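PDB 4ZXH: Abbfa_003403 from Acinetobacter baumannii, which probably takes part in nonribosomal peptide synthesis as a four-domain synthetase with condensation, adenylation, carrier and thioesterase domains. Local coordinates for residues I200-A205 with N299-H304; I333-V338 with N351-I356; D347-P352 with P933-P938. All coordinates share one frame; numbering follows the deposited sequence.

From the N terminus, helix 197-205 comes first, and interaction 1 closes a loop of 93 residues when 299-304 returns to it. Interaction 2 then closes a short one: 12 residues separate 333-338 from 351-356. These two loops follow one another in series, yet their contacts touch in space, where Asn299 reaches Ile333 and Phe335. Interaction 3 sets out from 347-352, sharing Asn351 and Pro352 with interaction 2, and spans 580 residues to reach 933-938. Interactions 1 and 2 lie within the condensation domain beside the phosphopantetheine, while interaction 3 joins that domain to the C-terminal subdomain of the adenylation domain.

Interaction 1: I200-A205 with N299-H304; sequences IFWKNA and NTIAIH. With PNS (4'-phosphopantetheine), chain B.
Ala205 O, the carbonyl of the last residue of helix 197-205, accepts a hydrogen bond from His304 ND1 at 3.2 Å. The N-H points at it with an angle of 149°, and the acceptor lies close to the imidazole plane and the donor in the carbonyl plane, so both flat groups are well turned for the bond. With CG opposite the backbone N (chi1 168°), His304 brings its ring from strand 302-306 to the helix end; the other ring nitrogen, NE2, has a weak bond to Asn275.

The rest of the contact is carried by Trp202, whose six-membered ring reaches the strand side with CZ2, CZ3 and CH2. Its CH2 meets Ile301 CB at 3.7 Å, and CZ2 lies 3.7 Å from Ile301 CG2, the two side chains passing at a slant. Ile303 CD1 comes to the indole edge instead, 4.4 Å from CH2. Ala302 O is also close, 3.2 Å from Trp202 CZ3. Behind, Phe201 sets an edge atom, CD2, over the centre of one indole face, while the indole NE1 is tied to the carbonyl of His330, which helps to set the rotation of the ring.

On the ligand side, Thr300 OG1 gives a weak hydrogen bond to O40 of the phosphopantetheine at 3.3 Å, linking this segment to the cofactor channel of the condensation domain.

The axes of 200-205 and 302-304 lie at 47° and come within 9.6 Å. Strand 302-306 pairs antiparallel with 275-279, helix 313-329 touches Trp202 and Ile303, and helix 335-342 packs on Trp202 and Thr300, so that the indole is wedged among helices 313-329 and 335-342 and the 299-304 segment.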
loop_
_atom_site.group_PDB
_atom_site.type_symbol
_atom_site.label_atom_id
_atom_site.label_comp_id
_atom_site.label_asym_id
_atom_site.label_seq_id
_atom_site.Cartn_x
_atom_site.Cartn_y
_atom_site.Cartn_z
ATOM N N ILE A 200 7.788 -18.937 22.311
ATOM C CA ILE A 200 9.098 -18.926 21.687
ATOM C C ILE A 200 9.065 -19.681 20.360
ATOM O O ILE A 200 9.643 -19.218 19.366
ATOM C CB ILE A 200 10.152 -19.543 22.611
ATOM C CG1 ILE A 200 10.260 -18.715 23.890
ATOM C CG2 ILE A 200 11.496 -19.646 21.913
ATOM C CD1 ILE A 200 10.856 -19.476 25.049
ATOM N N PHE A 201 8.385 -20.829 20.345
ATOM C CA PHE A 201 8.260 -21.634 19.133
ATOM C C PHE A 201 7.769 -20.802 17.952
ATOM O O PHE A 201 8.383 -20.811 16.881
ATOM C CB PHE A 201 7.311 -22.810 19.354
ATOM C CG PHE A 201 7.007 -23.590 18.102
ATOM C CD1 PHE A 201 7.737 -24.723 17.782
ATOM C CD2 PHE A 201 5.985 -23.193 17.241
ATOM C CE1 PHE A 201 7.459 -25.451 16.625
ATOM C CE2 PHE A 201 5.704 -23.914 16.080
ATOM C CZ PHE A 201 6.440 -25.049 15.777
ATOM N N TRP A 202 6.654 -20.098 18.151
ATOM C CA TRP A 202 6.054 -19.297 17.093
ATOM C C TRP A 202 6.930 -18.115 16.719
ATOM O O TRP A 202 7.037 -17.742 15.548
ATOM C CB TRP A 202 4.676 -18.794 17.511
ATOM C CG TRP A 202 3.653 -19.862 17.572
ATOM C CD1 TRP A 202 2.975 -20.281 18.676
ATOM C CD2 TRP A 202 3.184 -20.662 16.482
ATOM N NE1 TRP A 202 2.108 -21.298 18.343
ATOM C CE2 TRP A 202 2.218 -21.551 17.001
ATOM C CE3 TRP A 202 3.483 -20.713 15.120
ATOM C CZ2 TRP A 202 1.552 -22.473 16.206
ATOM C CZ3 TRP A 202 2.825 -21.636 14.331
ATOM C CH2 TRP A 202 1.870 -22.498 14.874
ATOM N N LYS A 203 7.555 -17.525 17.724
ATOM C CA LYS A 203 8.411 -16.376 17.503
ATOM C C LYS A 203 9.543 -16.790 16.557
ATOM O O LYS A 203 9.925 -16.026 15.673
ATOM C CB LYS A 203 8.942 -15.841 18.839
ATOM C CG LYS A 203 9.269 -14.351 18.857
ATOM C CD LYS A 203 9.969 -13.961 20.162
ATOM C CE LYS A 203 8.994 -13.635 21.292
ATOM N NZ LYS A 203 8.297 -12.325 21.088
ATOM N N ASN A 204 10.043 -18.016 16.707
ATOM C CA ASN A 204 11.112 -18.497 15.823
ATOM C C ASN A 204 10.588 -19.014 14.482
ATOM O O ASN A 204 11.208 -18.822 13.437
ATOM C CB ASN A 204 11.936 -19.587 16.521
ATOM C CG ASN A 204 12.794 -19.029 17.653
ATOM O OD1 ASN A 204 13.165 -17.849 17.645
ATOM N ND2 ASN A 204 13.104 -19.868 18.639
ATOM N N ALA A 205 9.436 -19.663 14.511
ATOM C CA ALA A 205 8.839 -20.194 13.296
ATOM C C ALA A 205 8.513 -19.083 12.295
ATOM O O ALA A 205 8.585 -19.296 11.087
ATOM C CB ALA A 205 7.574 -20.998 13.638
ATOM N N ASN A 299 -8.918 -21.273 16.631
ATOM C CA ASN A 299 -7.703 -20.458 16.627
ATOM C C ASN A 299 -6.887 -20.590 15.332
ATOM O O ASN A 299 -6.624 -21.687 14.848
ATOM C CB ASN A 299 -6.817 -20.813 17.826
ATOM C CG ASN A 299 -5.676 -19.814 18.034
ATOM O OD1 ASN A 299 -5.840 -18.592 17.856
ATOM N ND2 ASN A 299 -4.513 -20.333 18.419
ATOM N N THR A 300 -6.484 -19.462 14.769
ATOM C CA THR A 300 -5.664 -19.485 13.579
ATOM C C THR A 300 -4.227 -19.856 13.965
ATOM O O THR A 300 -3.721 -19.392 14.983
ATOM C CB THR A 300 -5.691 -18.107 12.858
ATOM O OG1 THR A 300 -7.036 -17.772 12.502
ATOM C CG2 THR A 300 -4.836 -18.121 11.598
ATOM N N ILE A 301 -3.579 -20.711 13.175
ATOM C CA ILE A 301 -2.125 -20.818 13.253
ATOM C C ILE A 301 -1.494 -20.555 11.891
ATOM O O ILE A 301 -2.061 -20.922 10.862
ATOM C CB ILE A 301 -1.639 -22.193 13.769
ATOM C CG1 ILE A 301 -2.141 -23.321 12.877
ATOM C CG2 ILE A 301 -2.023 -22.400 15.218
ATOM C CD1 ILE A 301 -1.725 -24.709 13.379
ATOM N N ALA A 302 -0.321 -19.915 11.897
ATOM C CA ALA A 302 0.423 -19.642 10.669
ATOM C C ALA A 302 1.595 -20.620 10.457
ATOM O O ALA A 302 2.536 -20.672 11.256
ATOM C CB ALA A 302 0.932 -18.206 10.671
ATOM N N ILE A 303 1.532 -21.391 9.374
ATOM C CA ILE A 303 2.610 -22.310 9.036
ATOM C C ILE A 303 3.509 -21.704 7.970
ATOM O O ILE A 303 3.103 -21.547 6.813
ATOM C CB ILE A 303 2.085 -23.653 8.525
ATOM C CG1 ILE A 303 1.028 -24.230 9.467
ATOM C CG2 ILE A 303 3.225 -24.606 8.342
ATOM C CD1 ILE A 303 1.506 -24.362 10.867
ATOM N N HIS A 304 4.727 -21.353 8.361
ATOM C CA HIS A 304 5.692 -20.791 7.423
ATOM C C HIS A 304 6.636 -21.901 6.968
ATOM O O HIS A 304 7.390 -22.446 7.778
ATOM C CB HIS A 304 6.446 -19.629 8.079
ATOM C CG HIS A 304 7.648 -19.163 7.318
ATOM N ND1 HIS A 304 8.751 -18.621 7.944
ATOM C CD2 HIS A 304 7.923 -19.151 5.992
ATOM C CE1 HIS A 304 9.658 -18.304 7.035
ATOM N NE2 HIS A 304 9.182 -18.616 5.844
HETATM O O23 PNS B . -2.802 -5.841 14.565
HETATM P P24 PNS B . -3.237 -6.308 15.929
HETATM O O25 PNS B . -2.204 -6.392 17.020
HETATM O O27 PNS B . -3.831 -7.790 15.695
HETATM C C28 PNS B . -4.867 -8.012 14.744
HETATM C C29 PNS B . -5.267 -9.476 14.787
HETATM C C30 PNS B . -5.692 -9.746 16.232
HETATM C C31 PNS B . -4.065 -10.340 14.402
HETATM C C32 PNS B . -6.398 -9.726 13.780
HETATM O O33 PNS B . -6.032 -9.071 12.554
HETATM C C34 PNS B . -6.630 -11.212 13.585
HETATM O O35 PNS B . -6.982 -11.947 14.507
HETATM N N36 PNS B . -6.456 -11.722 12.373
HETATM C C37 PNS B . -6.651 -13.134 12.088
HETATM C C38 PNS B . -7.746 -13.243 11.027
HETATM C C39 PNS B . -8.525 -14.505 11.238
HETATM O O40 PNS B . -8.768 -14.909 12.366
HETATM N N41 PNS B . -8.898 -15.101 10.115
HETATM C C42 PNS B . -9.659 -16.319 9.963
HETATM C C43 PNS B . -9.451 -16.629 8.495
HETATM S S44 PNS B . -8.122 -17.834 8.380
#

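Interaction 2: I333-V338 with N351-I356; sequences IAFSRV and NPLAQI. With PNS (4'-phosphopantetheine), chain B.
Leu353, packed against Phe335 and Val338, has a positive phi of 68°, which is rare for a residue with a side chain. It is the middle of a classic gamma turn: Ala354 N donates to Pro352 O at 2.7 Å. That same carbonyl oxygen lies at the edge of the Phe335 ring, near its plane, 3.6 Å from CZ. From the turn, Leu353 puts CB 4.1 Å from Phe335 CZ and CD1 4.1 Å from Val338 CG1.

The segments belong to the condensation domain: helix 335-342, begun just after the N-cap residue Ala334, faces the loop leading into strand 356-360, and both contribute residues to the phosphopantetheine pocket. With CG opposite its backbone N (chi1 -175°), Phe335 swings its ring toward this loop, and CD2 meets C37 of the cofactor at 3.5 Å. Asn351 holds the cofactor amide, since N36 of the phosphopantetheine donates to Asn351 OD1 at 3.0 Å. The Asn351 carboxamide is kept from turning by the nearly straight bond from Asn351 ND2 to Ala354 O, 2.8 Å, while Gln355 NE2 reaches back to Asn351 O at 2.9 Å.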
loop_
_atom_site.group_PDB
_atom_site.type_symbol
_atom_site.label_atom_id
_atom_site.label_comp_id
_atom_site.label_asym_id
_atom_site.label_seq_id
_atom_site.Cartn_x
_atom_site.Cartn_y
_atom_site.Cartn_z
ATOM N N ILE A 333 -1.547 -21.169 22.035
ATOM C CA ILE A 333 -1.286 -19.741 21.879
ATOM C C ILE A 333 -2.196 -19.114 20.826
ATOM O O ILE A 333 -2.212 -19.550 19.670
ATOM C CB ILE A 333 0.186 -19.474 21.483
ATOM C CG1 ILE A 333 1.135 -20.003 22.551
ATOM C CG2 ILE A 333 0.422 -18.003 21.304
ATOM C CD1 ILE A 333 0.751 -19.573 23.958
ATOM N N ALA A 334 -2.940 -18.082 21.226
ATOM C CA ALA A 334 -3.890 -17.422 20.323
ATOM C C ALA A 334 -3.155 -16.643 19.261
ATOM O O ALA A 334 -2.075 -16.098 19.522
ATOM C CB ALA A 334 -4.810 -16.512 21.088
ATOM N N PHE A 335 -3.728 -16.603 18.061
ATOM C CA PHE A 335 -3.090 -15.919 16.949
ATOM C C PHE A 335 -2.780 -14.470 17.303
ATOM O O PHE A 335 -1.726 -13.955 16.949
ATOM C CB PHE A 335 -3.969 -15.978 15.709
ATOM C CG PHE A 335 -3.320 -15.407 14.487
ATOM C CD1 PHE A 335 -2.179 -15.985 13.965
ATOM C CD2 PHE A 335 -3.851 -14.295 13.857
ATOM C CE1 PHE A 335 -1.570 -15.470 12.851
ATOM C CE2 PHE A 335 -3.254 -13.773 12.741
ATOM C CZ PHE A 335 -2.109 -14.359 12.235
ATOM N N SER A 336 -3.689 -13.822 18.022
ATOM C CA SER A 336 -3.498 -12.422 18.392
ATOM C C SER A 336 -2.289 -12.278 19.290
ATOM O O SER A 336 -1.560 -11.302 19.213
ATOM C CB SER A 336 -4.746 -11.858 19.085
ATOM O OG SER A 336 -4.970 -12.485 20.336
ATOM N N ARG A 337 -2.070 -13.257 20.149
ATOM C CA ARG A 337 -0.907 -13.208 21.016
ATOM C C ARG A 337 0.366 -13.450 20.210
ATOM O O ARG A 337 1.418 -12.918 20.549
ATOM C CB ARG A 337 -1.034 -14.226 22.154
ATOM C CG ARG A 337 0.103 -14.167 23.168
ATOM C CD ARG A 337 0.112 -12.829 23.881
ATOM N NE ARG A 337 1.096 -12.768 24.960
ATOM C CZ ARG A 337 2.344 -12.325 24.818
ATOM N NH1 ARG A 337 2.780 -11.899 23.635
ATOM N NH2 ARG A 337 3.157 -12.306 25.866
ATOM N N VAL A 338 0.280 -14.243 19.144
ATOM C CA VAL A 338 1.452 -14.465 18.296
ATOM C C VAL A 338 1.813 -13.187 17.538
ATOM O O VAL A 338 2.995 -12.851 17.410
ATOM C CB VAL A 338 1.239 -15.607 17.285
ATOM C CG1 VAL A 338 2.416 -15.688 16.311
ATOM C CG2 VAL A 338 1.071 -16.922 18.008
ATOM N N ASN A 351 -3.917 -8.837 6.099
ATOM C CA ASN A 351 -3.957 -9.477 7.397
ATOM C C ASN A 351 -2.520 -9.793 7.839
ATOM O O ASN A 351 -1.723 -10.287 7.046
ATOM C CB ASN A 351 -4.815 -10.736 7.348
ATOM C CG ASN A 351 -4.869 -11.433 8.678
ATOM O OD1 ASN A 351 -5.613 -11.027 9.573
ATOM N ND2 ASN A 351 -4.066 -12.478 8.830
ATOM N N PRO A 352 -2.176 -9.472 9.094
ATOM C CA PRO A 352 -0.828 -9.675 9.644
ATOM C C PRO A 352 -0.312 -11.103 9.482
ATOM O O PRO A 352 -1.119 -12.019 9.638
ATOM C CB PRO A 352 -1.005 -9.345 11.127
ATOM C CG PRO A 352 -2.140 -8.388 11.159
ATOM C CD PRO A 352 -3.073 -8.784 10.042
ATOM N N LEU A 353 0.979 -11.282 9.170
ATOM C CA LEU A 353 1.640 -12.608 9.155
ATOM C C LEU A 353 1.212 -13.602 8.068
ATOM O O LEU A 353 2.057 -14.302 7.501
ATOM C CB LEU A 353 1.463 -13.311 10.500
ATOM C CG LEU A 353 2.153 -12.627 11.667
ATOM C CD1 LEU A 353 2.069 -13.534 12.883
ATOM C CD2 LEU A 353 3.609 -12.269 11.324
ATOM N N ALA A 354 -0.086 -13.692 7.798
ATOM C CA ALA A 354 -0.590 -14.606 6.772
ATOM C C ALA A 354 -1.733 -13.991 5.972
ATOM O O ALA A 354 -2.649 -13.383 6.543
ATOM C CB ALA A 354 -1.051 -15.910 7.407
ATOM N N GLN A 355 -1.693 -14.166 4.658
ATOM C CA GLN A 355 -2.759 -13.666 3.802
ATOM C C GLN A 355 -3.392 -14.778 2.967
ATOM O O GLN A 355 -4.237 -14.519 2.118
ATOM C CB GLN A 355 -2.229 -12.575 2.887
ATOM C CG GLN A 355 -1.609 -11.397 3.630
ATOM C CD GLN A 355 -0.142 -11.594 3.950
ATOM O OE1 GLN A 355 0.632 -12.090 3.121
ATOM N NE2 GLN A 355 0.251 -11.215 5.165
ATOM N N ILE A 356 -2.943 -16.006 3.203
ATOM C CA ILE A 356 -3.408 -17.183 2.497
ATOM C C ILE A 356 -3.894 -18.160 3.546
ATOM O O ILE A 356 -3.235 -18.331 4.575
ATOM C CB ILE A 356 -2.291 -17.861 1.657
ATOM C CG1 ILE A 356 -1.477 -16.832 0.878
ATOM C CG2 ILE A 356 -2.876 -18.943 0.732
ATOM C CD1 ILE A 356 -2.283 -16.046 -0.091
HETATM O O23 PNS B . -2.802 -5.841 14.565
HETATM P P24 PNS B . -3.237 -6.308 15.929
HETATM O O25 PNS B . -2.204 -6.392 17.020
HETATM O O27 PNS B . -3.831 -7.790 15.695
HETATM C C28 PNS B . -4.867 -8.012 14.744
HETATM C C29 PNS B . -5.267 -9.476 14.787
HETATM C C30 PNS B . -5.692 -9.746 16.232
HETATM C C31 PNS B . -4.065 -10.340 14.402
HETATM C C32 PNS B . -6.398 -9.726 13.780
HETATM O O33 PNS B . -6.032 -9.071 12.554
HETATM C C34 PNS B . -6.630 -11.212 13.585
HETATM O O35 PNS B . -6.982 -11.947 14.507
HETATM N N36 PNS B . -6.456 -11.722 12.373
HETATM C C37 PNS B . -6.651 -13.134 12.088
HETATM C C38 PNS B . -7.746 -13.243 11.027
HETATM C C39 PNS B . -8.525 -14.505 11.238
HETATM O O40 PNS B . -8.768 -14.909 12.366
HETATM N N41 PNS B . -8.898 -15.101 10.115
HETATM C C42 PNS B . -9.659 -16.319 9.963
HETATM C C43 PNS B . -9.451 -16.629 8.495
HETATM S S44 PNS B . -8.122 -17.834 8.380
#

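Interaction 3: D347-P352 with P933-P938; sequences DGSINP and PAYMVP. With PNS (4'-phosphopantetheine), chain B.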
loop_
_atom_site.group_PDB
_atom_site.type_symbol
_atom_site.label_atom_id
_atom_site.label_comp_id
_atom_site.label_asym_id
_atom_site.label_seq_id
_atom_site.Cartn_x
_atom_site.Cartn_y
_atom_site.Cartn_z
ATOM N N ASP A 347 -0.137 -2.984 8.879
ATOM C CA ASP A 347 -0.367 -2.575 7.508
ATOM C C ASP A 347 -1.844 -2.878 7.194
ATOM O O ASP A 347 -2.255 -4.028 7.128
ATOM C CB ASP A 347 0.622 -3.328 6.596
ATOM C CG ASP A 347 0.504 -2.964 5.117
ATOM O OD1 ASP A 347 -0.593 -2.587 4.648
ATOM O OD2 ASP A 347 1.529 -3.107 4.408
ATOM N N GLY A 348 -2.638 -1.832 7.014
ATOM C CA GLY A 348 -4.079 -1.948 6.857
ATOM C C GLY A 348 -4.554 -2.579 5.561
ATOM O O GLY A 348 -5.759 -2.701 5.315
ATOM N N SER A 349 -3.604 -3.003 4.738
ATOM C CA SER A 349 -3.915 -3.568 3.439
ATOM C C SER A 349 -3.914 -5.089 3.459
ATOM O O SER A 349 -4.372 -5.723 2.509
ATOM C CB SER A 349 -2.895 -3.092 2.420
ATOM O OG SER A 349 -1.650 -3.684 2.721
ATOM N N ILE A 350 -3.330 -5.661 4.512
ATOM C CA ILE A 350 -3.169 -7.104 4.612
ATOM C C ILE A 350 -3.485 -7.592 6.006
ATOM O O ILE A 350 -3.336 -6.867 6.985
ATOM C CB ILE A 350 -1.728 -7.572 4.271
ATOM C CG1 ILE A 350 -0.711 -6.943 5.241
ATOM C CG2 ILE A 350 -1.389 -7.259 2.829
ATOM C CD1 ILE A 350 0.712 -7.428 5.064
ATOM N N ASN A 351 -3.917 -8.837 6.099
ATOM C CA ASN A 351 -3.957 -9.477 7.397
ATOM C C ASN A 351 -2.520 -9.793 7.839
ATOM O O ASN A 351 -1.723 -10.287 7.046
ATOM C CB ASN A 351 -4.815 -10.736 7.348
ATOM C CG ASN A 351 -4.869 -11.433 8.678
ATOM O OD1 ASN A 351 -5.613 -11.027 9.573
ATOM N ND2 ASN A 351 -4.066 -12.478 8.830
ATOM N N PRO A 352 -2.176 -9.472 9.094
ATOM C CA PRO A 352 -0.828 -9.675 9.644
ATOM C C PRO A 352 -0.312 -11.103 9.482
ATOM O O PRO A 352 -1.119 -12.019 9.638
ATOM C CB PRO A 352 -1.005 -9.345 11.127
ATOM C CG PRO A 352 -2.140 -8.388 11.159
ATOM C CD PRO A 352 -3.073 -8.784 10.042
ATOM N N PRO A 933 -0.598 0.717 0.263
ATOM C CA PRO A 933 -0.293 -0.228 1.343
ATOM C C PRO A 933 0.984 0.223 2.004
ATOM O O PRO A 933 1.823 0.818 1.325
ATOM C CB PRO A 933 -0.102 -1.565 0.626
ATOM C CG PRO A 933 -0.832 -1.411 -0.641
ATOM C CD PRO A 933 -0.772 0.046 -1.031
ATOM N N ALA A 934 1.133 -0.054 3.291
ATOM C CA ALA A 934 2.274 0.427 4.047
ATOM C C ALA A 934 3.596 -0.024 3.441
ATOM O O ALA A 934 4.569 0.728 3.442
ATOM C CB ALA A 934 2.175 -0.023 5.473
ATOM N N TYR A 935 3.643 -1.242 2.915
ATOM C CA TYR A 935 4.906 -1.744 2.397
ATOM C C TYR A 935 5.296 -1.068 1.088
ATOM O O TYR A 935 6.426 -1.207 0.641
ATOM C CB TYR A 935 4.868 -3.273 2.220
ATOM C CG TYR A 935 3.894 -3.818 1.199
ATOM C CD1 TYR A 935 2.603 -4.208 1.571
ATOM C CD2 TYR A 935 4.272 -3.990 -0.132
ATOM C CE1 TYR A 935 1.710 -4.732 0.639
ATOM C CE2 TYR A 935 3.384 -4.511 -1.068
ATOM C CZ TYR A 935 2.104 -4.880 -0.677
ATOM O OH TYR A 935 1.228 -5.388 -1.612
ATOM N N MET A 936 4.383 -0.311 0.486
ATOM C CA MET A 936 4.706 0.395 -0.749
ATOM C C MET A 936 4.997 1.900 -0.551
ATOM O O MET A 936 5.119 2.653 -1.522
ATOM C CB MET A 936 3.575 0.183 -1.758
ATOM C CG MET A 936 3.503 -1.268 -2.202
ATOM S SD MET A 936 2.119 -1.731 -3.248
ATOM C CE MET A 936 2.569 -0.907 -4.774
ATOM N N VAL A 937 5.117 2.332 0.702
ATOM C CA VAL A 937 5.408 3.732 0.992
ATOM C C VAL A 937 6.904 3.983 1.088
ATOM O O VAL A 937 7.561 3.418 1.963
ATOM C CB VAL A 937 4.777 4.187 2.302
ATOM C CG1 VAL A 937 5.220 5.625 2.617
ATOM C CG2 VAL A 937 3.273 4.064 2.228
ATOM N N PRO A 938 7.444 4.833 0.192
ATOM C CA PRO A 938 8.890 5.082 0.089
ATOM C C PRO A 938 9.503 5.578 1.383
ATOM O O PRO A 938 8.847 6.282 2.150
ATOM C CB PRO A 938 8.984 6.152 -1.002
ATOM C CG PRO A 938 7.814 5.887 -1.859
ATOM C CD PRO A 938 6.711 5.496 -0.896
HETATM O O23 PNS B . -2.802 -5.841 14.565
HETATM P P24 PNS B . -3.237 -6.308 15.929
HETATM O O25 PNS B . -2.204 -6.392 17.020
HETATM O O27 PNS B . -3.831 -7.790 15.695
HETATM C C28 PNS B . -4.867 -8.012 14.744
HETATM C C29 PNS B . -5.267 -9.476 14.787
HETATM C C30 PNS B . -5.692 -9.746 16.232
HETATM C C31 PNS B . -4.065 -10.340 14.402
HETATM C C32 PNS B . -6.398 -9.726 13.780
HETATM O O33 PNS B . -6.032 -9.071 12.554
HETATM C C34 PNS B . -6.630 -11.212 13.585
HETATM O O35 PNS B . -6.982 -11.947 14.507
HETATM N N36 PNS B . -6.456 -11.722 12.373
HETATM C C37 PNS B . -6.651 -13.134 12.088
HETATM C C38 PNS B . -7.746 -13.243 11.027
HETATM C C39 PNS B . -8.525 -14.505 11.238
HETATM O O40 PNS B . -8.768 -14.909 12.366
HETATM N N41 PNS B . -8.898 -15.101 10.115
HETATM C C42 PNS B . -9.659 -16.319 9.963
HETATM C C43 PNS B . -9.451 -16.629 8.495
HETATM S S44 PNS B . -8.122 -17.834 8.380
#
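The Tyr935 ring takes the carboxylate of Asp347 at its edge: OD2 lies near the ring plane, 3.2 Å from CD1, with the two planes 42° apart. Tyr935 holds CG between its backbone N and carbonyl carbon (chi1 65°), which turns this edge to the carboxylate. Ser349 OG approaches the ring obliquely, 4.1 Å from CE1, and the Phe876 ring meets Tyr935 at a steep angle. Asp347 OD2 also accepts from Tyr935 N at 3.2 Å, a donor coming from above the carboxylate plane, while Ala934 N gives a weak bond to Asp347 OD1 at 3.4 Å. One side chain of the condensation domain thus receives two successive backbone amides, the first only weakly, at the start of a short 3-10 turn in the C-terminal subdomain of the adenylation domain.

Asp347 is held for this by an Asx turn: its OD1 takes Ser349 N at 3.0 Å on the anti side, within a type I beta turn from Asp347 to Ile350. OD2 is also bonded to His211. Beside the carboxylate, Ser349 CB lies 3.7 Å from Pro933 CB, and Ala934 CB rests 3.4 Å from Asp347 CG. The Tyr935 hydroxyl bonds to Arg221.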